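Local structure of cortical-lytic enzyme (Clostridium perfringens, 5JIP) at residues Q91-L96 against E139-R144; D107-L112 against T306-K311. The protein probably acts as a muramidase (lysozyme) of glycoside hydrolase family 25, cutting spore-cortex peptidoglycan during germination. All coordinates share one frame; numbering follows the deposited sequence.

Contact 1: residues Q91-L96 against E139-R144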
ATOM      1  N   GLN A  91      29.343  -7.346   0.329  1.00  9.27           N
ATOM      2  CA  GLN A  91      30.369  -6.300   0.318  1.00 10.06           C
ATOM      3  C   GLN A  91      29.741  -4.920   0.209  1.00  7.48           C
ATOM      4  O   GLN A  91      30.162  -3.976   0.889  1.00  8.89           O
ATOM      5  CB  GLN A  91      31.332  -6.525  -0.844  1.00 12.63           C
ATOM      6  CG  GLN A  91      32.267  -7.732  -0.671  1.00 15.48           C
ATOM      7  CD  GLN A  91      32.972  -8.130  -1.973  1.00 13.32           C
ATOM      8  OE1 GLN A  91      32.464  -7.889  -3.064  1.00 15.01           O
ATOM      9  NE2 GLN A  91      34.130  -8.751  -1.853  1.00 14.24           N
ATOM     10  N   PHE A  92      28.740  -4.789  -0.661  1.00 10.09           N
ATOM     11  CA  PHE A  92      28.015  -3.535  -0.826  1.00  8.91           C
ATOM     12  C   PHE A  92      27.346  -3.110   0.481  1.00 10.13           C
ATOM     13  O   PHE A  92      27.438  -1.943   0.888  1.00 10.03           O
ATOM     14  CB  PHE A  92      27.010  -3.728  -1.958  1.00  9.85           C
ATOM     15  CG  PHE A  92      26.235  -2.491  -2.350  1.00  7.38           C
ATOM     16  CD1 PHE A  92      26.812  -1.225  -2.337  1.00  6.29           C
ATOM     17  CD2 PHE A  92      24.917  -2.618  -2.771  1.00  9.04           C
ATOM     18  CE1 PHE A  92      26.082  -0.118  -2.730  1.00  9.48           C
ATOM     19  CE2 PHE A  92      24.191  -1.510  -3.162  1.00  5.33           C
ATOM     20  CZ  PHE A  92      24.763  -0.259  -3.140  1.00  6.39           C
ATOM     21  N   ILE A  93      26.697  -4.051   1.158  1.00  7.22           N
ATOM     22  CA  ILE A  93      26.052  -3.795   2.446  1.00  9.03           C
ATOM     23  C   ILE A  93      27.058  -3.235   3.439  1.00  9.74           C
ATOM     24  O   ILE A  93      26.762  -2.313   4.200  1.00  9.77           O
ATOM     25  CB  ILE A  93      25.400  -5.093   2.966  1.00 13.01           C
ATOM     26  CG1 ILE A  93      24.163  -5.409   2.135  1.00  9.30           C
ATOM     27  CG2 ILE A  93      25.038  -4.989   4.460  1.00 11.72           C
ATOM     28  CD1 ILE A  93      23.639  -6.819   2.335  1.00 12.08           C
ATOM     29  N   ASP A  94      28.247  -3.826   3.476  1.00 13.48           N
ATOM     30  CA  ASP A  94      29.315  -3.367   4.358  1.00 13.97           C
ATOM     31  C   ASP A  94      29.746  -1.952   3.995  1.00 11.58           C
ATOM     32  O   ASP A  94      29.786  -1.068   4.859  1.00 12.28           O
ATOM     33  CB  ASP A  94      30.461  -4.385   4.266  1.00 13.37           C
ATOM     34  CG  ASP A  94      31.701  -4.019   5.088  1.00 23.11           C
ATOM     35  OD1 ASP A  94      31.731  -3.014   5.811  1.00 29.65           O
ATOM     36  OD2 ASP A  94      32.679  -4.795   4.984  1.00 39.13           O
ATOM     37  N   VAL A  95      30.015  -1.696   2.706  1.00  9.74           N
ATOM     38  CA  VAL A  95      30.488  -0.365   2.305  1.00  8.05           C
ATOM     39  C   VAL A  95      29.431   0.695   2.585  1.00 10.38           C
ATOM     40  O   VAL A  95      29.744   1.780   3.085  1.00 10.10           O
ATOM     41  CB  VAL A  95      30.908  -0.363   0.828  1.00  7.86           C
ATOM     42  CG1 VAL A  95      31.279   1.048   0.323  1.00 10.76           C
ATOM     43  CG2 VAL A  95      32.071  -1.285   0.650  1.00 10.71           C
ATOM     44  N   LEU A  96      28.170   0.410   2.250  1.00  9.85           N
ATOM     45  CA  LEU A  96      27.103   1.381   2.496  1.00 10.16           C
ATOM     46  C   LEU A  96      27.117   1.858   3.936  1.00 10.31           C
ATOM     47  O   LEU A  96      26.992   3.064   4.197  1.00  9.67           O
ATOM     48  CB  LEU A  96      25.739   0.785   2.170  1.00  8.28           C
ATOM     49  CG  LEU A  96      25.416   0.645   0.687  1.00  6.44           C
ATOM     50  CD1 LEU A  96      24.246  -0.325   0.511  1.00  8.45           C
ATOM     51  CD2 LEU A  96      25.114   1.969  -0.011  1.00  9.43           C
ATOM     52  N   GLU A 139      18.156  -7.529  -0.087  1.00  8.75           N
ATOM     53  CA  GLU A 139      16.909  -7.167   0.578  1.00  7.78           C
ATOM     54  C   GLU A 139      16.681  -7.986   1.841  1.00 10.66           C
ATOM     55  O   GLU A 139      16.179  -7.472   2.841  1.00  9.06           O
ATOM     56  CB  GLU A 139      15.750  -7.317  -0.408  1.00  7.01           C
ATOM     57  CG  GLU A 139      15.902  -6.358  -1.585  1.00  6.22           C
ATOM     58  CD  GLU A 139      14.645  -6.201  -2.427  1.00 11.12           C
ATOM     59  OE1 GLU A 139      13.776  -7.105  -2.411  1.00 11.06           O
ATOM     60  OE2 GLU A 139      14.523  -5.163  -3.133  1.00  7.99           O
ATOM     61  N   GLU A 140      17.053  -9.264   1.815  1.00  9.86           N
ATOM     62  CA  GLU A 140      16.928 -10.100   3.000  1.00 13.26           C
ATOM     63  C   GLU A 140      17.753  -9.526   4.150  1.00 16.15           C
ATOM     64  O   GLU A 140      17.298  -9.457   5.295  1.00 10.01           O
ATOM     65  CB  GLU A 140      17.361 -11.519   2.618  1.00 16.25           C
ATOM     66  CG  GLU A 140      17.421 -12.498   3.716  1.00 21.37           C
ATOM     67  CD  GLU A 140      18.711 -13.270   3.668  1.00 34.25           C
ATOM     68  OE1 GLU A 140      19.083 -13.802   2.581  1.00 34.58           O
ATOM     69  OE2 GLU A 140      19.370 -13.301   4.715  1.00 38.28           O
ATOM     70  N   LYS A 141      18.957  -9.061   3.845  1.00 14.21           N
ATOM     71  CA  LYS A 141      19.884  -8.616   4.867  1.00 13.08           C
ATOM     72  C   LYS A 141      19.582  -7.205   5.361  1.00 14.24           C
ATOM     73  O   LYS A 141      19.842  -6.903   6.528  1.00 13.12           O
ATOM     74  CB  LYS A 141      21.307  -8.690   4.327  1.00 13.02           C
ATOM     75  CG  LYS A 141      21.841 -10.113   4.180  1.00 17.28           C
ATOM     76  CD  LYS A 141      22.228 -10.699   5.520  1.00 20.70           C
ATOM     77  CE  LYS A 141      22.703 -12.138   5.385  1.00 25.97           C
ATOM     78  NZ  LYS A 141      23.094 -12.692   6.698  1.00 30.29           N
ATOM     79  N   THR A 142      19.027  -6.333   4.514  1.00  9.67           N
ATOM     80  CA  THR A 142      18.883  -4.932   4.861  1.00  9.62           C
ATOM     81  C   THR A 142      17.445  -4.502   5.120  1.00  8.95           C
ATOM     82  O   THR A 142      17.251  -3.482   5.762  1.00  7.43           O
ATOM     83  CB  THR A 142      19.435  -4.038   3.742  1.00  7.06           C
ATOM     84  OG1 THR A 142      18.612  -4.182   2.569  1.00  6.73           O
ATOM     85  CG2 THR A 142      20.881  -4.381   3.454  1.00  8.92           C
ATOM     86  N   ARG A 143      16.452  -5.279   4.686  1.00  8.38           N
ATOM     87  CA  ARG A 143      15.057  -4.851   4.658  1.00  7.03           C
ATOM     88  C   ARG A 143      14.866  -3.578   3.829  1.00  8.03           C
ATOM     89  O   ARG A 143      13.878  -2.872   4.010  1.00  8.96           O
ATOM     90  CB  ARG A 143      14.491  -4.662   6.076  1.00  8.65           C
ATOM     91  CG  ARG A 143      12.980  -4.890   6.148  1.00  8.54           C
ATOM     92  CD  ARG A 143      12.396  -4.422   7.473  1.00 12.16           C
ATOM     93  NE  ARG A 143      10.980  -4.744   7.592  1.00 10.06           N
ATOM     94  CZ  ARG A 143      10.147  -4.138   8.431  1.00  9.05           C
ATOM     95  NH1 ARG A 143      10.567  -3.180   9.227  1.00  9.65           N
ATOM     96  NH2 ARG A 143       8.883  -4.500   8.474  1.00 10.46           N
ATOM     97  N   ARG A 144      15.804  -3.274   2.933  1.00  6.82           N
ATOM     98  CA  ARG A 144      15.711  -2.160   1.999  1.00  5.30           C
ATOM     99  C   ARG A 144      15.528  -2.673   0.581  1.00  6.47           C
ATOM    100  O   ARG A 144      16.250  -3.569   0.139  1.00  8.70           O
ATOM    101  CB  ARG A 144      16.971  -1.274   2.032  1.00  5.88           C
ATOM    102  CG  ARG A 144      17.178  -0.469   3.292  1.00  7.43           C
ATOM    103  CD  ARG A 144      16.185   0.647   3.409  1.00  6.27           C
ATOM    104  NE  ARG A 144      16.272   1.604   2.293  1.00  5.22           N
ATOM    105  CZ  ARG A 144      17.068   2.672   2.241  1.00  4.88           C
ATOM    106  NH1 ARG A 144      17.894   2.985   3.238  1.00  6.44           N
ATOM    107  NH2 ARG A 144      17.024   3.462   1.180  1.00  7.36           N
TER

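Contact 2: residues D107-L112 against T306-K311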
ATOM      1  N   ASP A 107      19.785   7.406   1.994  1.00  7.61           N
ATOM      2  CA  ASP A 107      18.453   7.992   1.906  1.00  8.44           C
ATOM      3  C   ASP A 107      17.671   7.430   0.724  1.00  9.81           C
ATOM      4  O   ASP A 107      16.475   7.139   0.842  1.00 10.73           O
ATOM      5  CB  ASP A 107      18.554   9.502   1.762  1.00  8.79           C
ATOM      6  CG  ASP A 107      19.439  10.129   2.812  1.00  9.94           C
ATOM      7  OD1 ASP A 107      19.317   9.725   3.987  1.00 10.01           O
ATOM      8  OD2 ASP A 107      20.206  11.047   2.449  1.00  8.06           O
ATOM      9  N   LEU A 108      18.319   7.310  -0.428  1.00  6.78           N
ATOM     10  CA  LEU A 108      17.668   6.802  -1.622  1.00  5.86           C
ATOM     11  C   LEU A 108      17.871   5.297  -1.713  1.00  5.83           C
ATOM     12  O   LEU A 108      18.712   4.724  -1.005  1.00  5.24           O
ATOM     13  CB  LEU A 108      18.240   7.460  -2.863  1.00  5.50           C
ATOM     14  CG  LEU A 108      18.639   8.915  -2.735  1.00  7.35           C
ATOM     15  CD1 LEU A 108      19.405   9.378  -3.987  1.00  5.23           C
ATOM     16  CD2 LEU A 108      17.386   9.754  -2.521  1.00  7.76           C
ATOM     17  N   PHE A 109      17.083   4.654  -2.603  1.00  5.44           N
ATOM     18  CA  PHE A 109      17.255   3.232  -2.902  1.00  5.90           C
ATOM     19  C   PHE A 109      18.738   2.952  -3.108  1.00  4.26           C
ATOM     20  O   PHE A 109      19.365   3.553  -3.989  1.00  5.65           O
ATOM     21  CB  PHE A 109      16.545   2.775  -4.194  1.00  7.19           C
ATOM     22  CG  PHE A 109      15.042   2.863  -4.191  1.00  6.12           C
ATOM     23  CD1 PHE A 109      14.263   1.996  -3.430  1.00  7.52           C
ATOM     24  CD2 PHE A 109      14.403   3.742  -5.052  1.00  4.70           C
ATOM     25  CE1 PHE A 109      12.896   2.076  -3.489  1.00  6.68           C
ATOM     26  CE2 PHE A 109      13.037   3.810  -5.125  1.00  6.89           C
ATOM     27  CZ  PHE A 109      12.276   2.994  -4.356  1.00  5.11           C
ATOM     28  N   PRO A 110      19.310   2.000  -2.397  1.00  3.78           N
ATOM     29  CA  PRO A 110      20.573   1.428  -2.855  1.00  6.21           C
ATOM     30  C   PRO A 110      20.403   0.873  -4.260  1.00  8.08           C
ATOM     31  O   PRO A 110      19.325   0.408  -4.627  1.00  5.63           O
ATOM     32  CB  PRO A 110      20.859   0.321  -1.828  1.00  5.14           C
ATOM     33  CG  PRO A 110      20.010   0.669  -0.643  1.00  4.56           C
ATOM     34  CD  PRO A 110      18.787   1.307  -1.210  1.00  6.06           C
ATOM     35  N   VAL A 111      21.463   0.963  -5.068  1.00  4.79           N
ATOM     36  CA  VAL A 111      21.379   0.637  -6.486  1.00  4.66           C
ATOM     37  C   VAL A 111      22.430  -0.413  -6.854  1.00  7.05           C
ATOM     38  O   VAL A 111      23.602  -0.305  -6.458  1.00  5.86           O
ATOM     39  CB  VAL A 111      21.547   1.903  -7.347  1.00  4.92           C
ATOM     40  CG1 VAL A 111      21.864   1.588  -8.797  1.00  4.00           C
ATOM     41  CG2 VAL A 111      20.298   2.751  -7.275  1.00  5.22           C
ATOM     42  N   LEU A 112      21.997  -1.417  -7.630  1.00  5.93           N
ATOM     43  CA  LEU A 112      22.880  -2.320  -8.362  1.00  7.51           C
ATOM     44  C   LEU A 112      23.025  -1.827  -9.798  1.00  6.82           C
ATOM     45  O   LEU A 112      22.042  -1.729 -10.536  1.00  5.82           O
ATOM     46  CB  LEU A 112      22.342  -3.750  -8.330  1.00  7.51           C
ATOM     47  CG  LEU A 112      23.171  -4.813  -9.049  1.00  4.65           C
ATOM     48  CD1 LEU A 112      24.444  -5.073  -8.284  1.00  6.28           C
ATOM     49  CD2 LEU A 112      22.335  -6.079  -9.148  1.00  8.54           C
ATOM     50  N   THR A 306       6.400   1.222  -2.458  1.00  7.54           N
ATOM     51  CA  THR A 306       7.322   0.217  -2.964  1.00  6.24           C
ATOM     52  C   THR A 306       7.941  -0.607  -1.845  1.00  5.65           C
ATOM     53  O   THR A 306       8.827  -1.408  -2.104  1.00  6.53           O
ATOM     54  CB  THR A 306       8.382   0.867  -3.874  1.00  9.01           C
ATOM     55  OG1 THR A 306       8.880   2.075  -3.297  1.00  7.93           O
ATOM     56  CG2 THR A 306       7.749   1.220  -5.219  1.00 13.50           C
ATOM     57  N   GLY A 307       7.454  -0.477  -0.612  1.00  6.41           N
ATOM     58  CA  GLY A 307       7.763  -1.463   0.403  1.00  7.10           C
ATOM     59  C   GLY A 307       8.953  -1.176   1.287  1.00  6.49           C
ATOM     60  O   GLY A 307       9.495  -2.117   1.889  1.00  7.31           O
ATOM     61  N   ASP A 308       9.392   0.082   1.385  1.00  5.43           N
ATOM     62  CA  ASP A 308      10.331   0.493   2.412  1.00  5.64           C
ATOM     63  C   ASP A 308       9.616   1.015   3.648  1.00  5.30           C
ATOM     64  O   ASP A 308       8.492   1.534   3.585  1.00  6.70           O
ATOM     65  CB  ASP A 308      11.285   1.566   1.887  1.00  6.03           C
ATOM     66  CG  ASP A 308      12.399   0.986   1.019  1.00  8.39           C
ATOM     67  OD1 ASP A 308      13.056   0.036   1.455  1.00  8.69           O
ATOM     68  OD2 ASP A 308      12.587   1.464  -0.117  1.00  7.54           O
ATOM     69  N   PHE A 309      10.302   0.887   4.778  1.00  5.41           N
ATOM     70  CA  PHE A 309       9.780   1.212   6.098  1.00  5.07           C
ATOM     71  C   PHE A 309      10.550   2.349   6.754  1.00  7.08           C
ATOM     72  O   PHE A 309      11.711   2.604   6.436  1.00  8.45           O
ATOM     73  CB  PHE A 309       9.859   0.000   7.008  1.00  5.96           C
ATOM     74  CG  PHE A 309       9.242  -1.209   6.409  1.00  7.07           C
ATOM     75  CD1 PHE A 309       9.976  -2.023   5.570  1.00  6.64           C
ATOM     76  CD2 PHE A 309       7.921  -1.509   6.639  1.00  5.55           C
ATOM     77  CE1 PHE A 309       9.397  -3.154   4.996  1.00  5.78           C
ATOM     78  CE2 PHE A 309       7.341  -2.615   6.037  1.00  6.73           C
ATOM     79  CZ  PHE A 309       8.087  -3.427   5.215  1.00  8.41           C
ATOM     80  N   SER A 310       9.876   3.005   7.697  1.00  6.90           N
ATOM     81  CA  SER A 310      10.527   3.887   8.666  1.00  8.91           C
ATOM     82  C   SER A 310      11.791   3.226   9.171  1.00  9.88           C
ATOM     83  O   SER A 310      11.771   2.068   9.582  1.00  9.00           O
ATOM     84  CB  SER A 310       9.595   4.183   9.856  1.00  7.73           C
ATOM     85  OG  SER A 310       8.352   4.726   9.445  1.00  8.62           O
ATOM     86  N   LYS A 311      12.900   3.972   9.160  1.00 10.62           N
ATOM     87  CA  LYS A 311      14.151   3.389   9.634  1.00 11.67           C
ATOM     88  C   LYS A 311      14.028   2.958  11.085  1.00 12.61           C
ATOM     89  O   LYS A 311      14.518   1.888  11.470  1.00 14.18           O
ATOM     90  CB  LYS A 311      15.291   4.386   9.473  1.00 15.59           C
ATOM     91  CG  LYS A 311      16.665   3.797   9.800  1.00 21.86           C
ATOM     92  CD  LYS A 311      17.784   4.846   9.595  1.00 28.73           C
ATOM     93  CE  LYS A 311      19.168   4.260   9.874  1.00 28.34           C
ATOM     94  NZ  LYS A 311      19.404   4.131  11.322  1.00 35.42           N
TER

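Contact 1: residues Q91-L96 against E139-R144
Ile93 of helix 83-100 packs with its ethyl arm against the last turn of helix 124-142, touching Lys141 and Thr142 at once. The tight part of the contact is small and wholly aliphatic. CD1 of Ile93 lies 3.6 Å from CB of Lys141, and CG1 of Ile93 lies 3.7 Å from CG2 of Thr142, while that same methyl is 3.8 Å from CD1 of Ile93. The arm is extended, with CD1 anti to CA (chi2 166°), which carries its end past the threonine methyl to the root of the lysine. Ile93 meets the lysine side chain at about a right angle. Within the family 25 barrel these two helices flank strand 111-113 in sequence, so the contact joins successive outer helices of a beta/alpha-barrel-like fold. Ile93 also rests on Phe138 of helix 124-142 and on Tyr105, and Tyr105 touches Thr142 as well, extending the apolar patch beyond the two helices. The contact is loose on the solvent side, at Lys141. This residue lends little more than its CB, because the chain bends at chi2 (-76°) and leads the ammonium end away from Ile93 into an exposed position. Thr142 divides its two branches between different tasks: CG2 faces the isoleucine, whereas OG1 serves the helix end. There OG1 of Thr142 accepts the backbone N-H of Arg144 at 3.0 Å, with an N-H...O angle of 154°, which makes an ST turn, and it is also hydrogen-bonded to the carbonyl O of Phe138. These two bonds fix the rotation of the threonine and thereby hold its methyl against Ile93, just where Arg143, with positive phi, takes the chain out of the helix.

Contact 2: residues D107-L112 against T306-K311
The first torsion of Phe109 sets CG anti to the carbonyl carbon (chi1 -65°), projecting the ring from the loop before strand 111-113 onto Thr306 and Asp308. On the other segment, the chi1 of Asp308 (-78°) likewise places its carboxylate beside the backbone N, where OD2 can meet the ring. The two side chains approach the phenyl differently. OG1 of Thr306 comes to the ring edge, near its plane, 3.7 Å from CZ of Phe109 and 4.0 Å from CE1 of that ring. OD2 of Asp308 approaches obliquely, 3.4 Å from CE1 of Phe109 and 3.8 Å from CD1 of the same ring, with the carboxylate plane turned 44° from that of the phenyl. Two oxygens thus lie by neighbouring carbons of one aromatic ring, CE1 being nearest to OD2 of Asp308 and CZ nearest to OG1 of Thr306. Here the family 25 catalytic barrel meets the C-terminal beta region: Phe109 leads into a barrel strand, while Thr306 and Asp308 belong to the loop between strands 296-304 and 314-318 of a four-stranded antiparallel sheet. The buried carboxylate is engaged on its other oxygen, since OD1 of Asp308 accepts the backbone N-H of Arg145; a long, weak ion pair joins it to NE of Arg144. Phe109 also packs on Met147 of strand 147-151. The loop is held close to the magnesium site as well. The backbone N of Asp308 is hydrogen-bonded to OD1 of Asp304, a magnesium-binding residue, and the side chain of Thr306 lies about 5 Å both from the metal and from the side chain of Asp258, another residue of the site.

In the fold
The centres of the two contacts lie 11 Å apart, and their segments alternate along the chain: 91-96, 107-112, 139-144, then 306-311. The first three belong to consecutive elements of the catalytic barrel, helix 83-100, strand 111-113 and helix 124-142, whereas the last comes from the C-terminal beta region. The contacts also touch directly. NH2 of Arg144 in contact 1 reaches 3.0 Å from the backbone O of Leu108 in contact 2, and Arg143 makes a cation-pi interaction with Phe309. The turn ending helix 124-142 therefore connects the packing of the outer helices to the interface between the two regions, and both contacts touch the second subunit.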